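Local coordinates for protein 4-oxalmesaconate hydratase (PDB 5CGZ) that hydrates the enol form of oxalomesaconate to 4-carboxy-4-hydroxy-2-oxoadipate, the third step of gallate degradation, as a zinc-dependent lyase, at residues G52-E56 against A57-D61. Sequence-based numbering, arbitrary orientation.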
loop_
_atom_site.group_PDB
_atom_site.type_symbol
_atom_site.label_atom_id
_atom_site.label_comp_id
_atom_site.label_asym_id
_atom_site.label_seq_id
_atom_site.Cartn_x
_atom_site.Cartn_y
_atom_site.Cartn_z
ATOM N N GLY A 52 -32.781 31.649 11.252
ATOM C CA GLY A 52 -33.151 31.760 12.650
ATOM C C GLY A 52 -34.124 30.689 13.103
ATOM O O GLY A 52 -34.919 30.177 12.310
ATOM N N GLU A 53 -34.049 30.350 14.388
ATOM C CA GLU A 53 -35.000 29.433 15.009
ATOM C C GLU A 53 -35.021 28.076 14.316
ATOM O O GLU A 53 -36.088 27.498 14.094
ATOM C CB GLU A 53 -36.406 30.041 14.997
ATOM C CG GLU A 53 -36.497 31.437 15.605
ATOM C CD GLU A 53 -37.762 32.170 15.190
ATOM O OE1 GLU A 53 -37.644 33.214 14.510
ATOM O OE2 GLU A 53 -38.869 31.703 15.541
ATOM N N MET A 54 -33.846 27.569 13.965
ATOM C CA MET A 54 -33.772 26.289 13.280
ATOM C C MET A 54 -33.754 25.154 14.297
ATOM O O MET A 54 -33.266 25.314 15.414
ATOM C CB MET A 54 -32.541 26.234 12.372
ATOM C CG MET A 54 -32.508 25.052 11.428
ATOM S SD MET A 54 -34.012 24.840 10.440
ATOM C CE MET A 54 -34.225 26.506 9.793
ATOM N N THR A 55 -34.309 24.010 13.916
ATOM C CA THR A 55 -34.275 22.825 14.765
ATOM C C THR A 55 -33.920 21.601 13.927
ATOM O O THR A 55 -34.083 21.618 12.699
ATOM C CB THR A 55 -35.621 22.583 15.458
ATOM O OG1 THR A 55 -36.595 22.218 14.472
ATOM C CG2 THR A 55 -36.074 23.846 16.183
ATOM N N GLU A 56 -33.451 20.542 14.582
ATOM C CA GLU A 56 -33.123 19.322 13.859
ATOM C C GLU A 56 -34.365 18.777 13.158
ATOM O O GLU A 56 -34.284 18.303 12.021
ATOM C CB GLU A 56 -32.509 18.278 14.797
ATOM C CG GLU A 56 -31.097 18.668 15.253
ATOM C CD GLU A 56 -30.346 17.531 15.940
ATOM O OE1 GLU A 56 -30.735 16.353 15.760
ATOM O OE2 GLU A 56 -29.357 17.819 16.658
ATOM N N ALA A 57 -35.517 18.881 13.815
ATOM C CA ALA A 57 -36.764 18.394 13.226
ATOM C C ALA A 57 -37.078 19.165 11.955
ATOM O O ALA A 57 -37.472 18.578 10.944
ATOM C CB ALA A 57 -37.920 18.504 14.220
ATOM N N LYS A 58 -36.882 20.479 11.994
ATOM C CA LYS A 58 -37.125 21.292 10.811
ATOM C C LYS A 58 -36.131 20.956 9.704
ATOM O O LYS A 58 -36.497 20.893 8.526
ATOM C CB LYS A 58 -37.047 22.782 11.136
ATOM C CG LYS A 58 -38.203 23.336 11.985
ATOM C CD LYS A 58 -38.172 24.864 11.922
ATOM C CE LYS A 58 -38.759 25.530 13.149
ATOM N NZ LYS A 58 -38.591 27.008 13.030
ATOM N N VAL A 59 -34.870 20.740 10.075
ATOM C CA VAL A 59 -33.861 20.398 9.074
ATOM C C VAL A 59 -34.205 19.066 8.417
ATOM O O VAL A 59 -34.208 18.954 7.185
ATOM C CB VAL A 59 -32.449 20.336 9.677
ATOM C CG1 VAL A 59 -31.439 19.898 8.613
ATOM C CG2 VAL A 59 -32.071 21.696 10.229
ATOM N N LYS A 60 -34.536 18.071 9.236
ATOM C CA LYS A 60 -34.899 16.754 8.714
ATOM C C LYS A 60 -36.066 16.836 7.728
ATOM O O LYS A 60 -36.062 16.154 6.693
ATOM C CB LYS A 60 -35.248 15.792 9.857
ATOM C CG LYS A 60 -34.077 15.412 10.769
ATOM C CD LYS A 60 -34.540 14.383 11.805
ATOM C CE LYS A 60 -33.492 14.134 12.868
ATOM N NZ LYS A 60 -33.933 13.050 13.786
ATOM N N ASP A 61 -37.063 17.663 8.044
ATOM C CA ASP A 61 -38.215 17.819 7.154
ATOM C C ASP A 61 -37.776 18.358 5.805
ATOM O O ASP A 61 -38.189 17.850 4.761
ATOM C CB ASP A 61 -39.279 18.749 7.758
ATOM C CG ASP A 61 -40.037 18.108 8.905
ATOM O OD1 ASP A 61 -40.033 16.858 9.013
ATOM O OD2 ASP A 61 -40.643 18.859 9.700
HETATM O O HOH W 1 -36.882 29.078 10.827
HETATM O O HOH W 2 -33.192 15.184 16.275
#
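Ala-57, in the first turn of helix 56-74, sets its CB 4.0 Å from OG1 of Thr-55, the residue at the N-cap. Lys-58 then supplies the capping bond itself: its backbone N donates to Thr-55 OG1 over 3.0 Å. The hydroxyl can accept there because chi1 of Thr-55 (68°) lodges OG1 between its own N and carbonyl carbon, facing the first turn, a textbook case of a side chain standing in for the missing carbonyl of a preceding turn. Were Thr-55 replaced by alanine, Lys-58 N would probably lose its capping acceptor, and Lys-58 CG the oxygen it lies against. The side chain of Lys-58 runs back along the incoming loop, its CG passing 3.2 Å from the same OG1, and is extended beyond CG as far as NZ, which donates to the carbonyl O of Glu-53 at 2.8 Å, 18° from the carbonyl plane. A water on Gly-52 O adds a weak link to this ammonium.

Val-59 is the buried residue of the turn. Its N donates to Thr-55 O in the first i to i+4 bond of the helix, while CG2 meets Met-54 CG at 3.6 Å, the two side chains crossing at about a right angle; bends at chi2 and chi3 of Met-54 bring SD against the same methyl and Lys-58 CB. Lys-60 N continues the ladder to Glu-56 O with a nearly straight bond (170°). Between the two side chains a water donates to Glu-56 OE1 and is held only weakly by Lys-60 NZ; Glu-56 forms a salt bridge with Arg-42 and Lys-60 one with Asp-82.

The loop thus joins helix 46-50 to helix 56-74 at the protein surface, with Met-54, Glu-56 and Val-59 resting on Trp-49 of the shorter helix and Val-59 also reaching Leu-48.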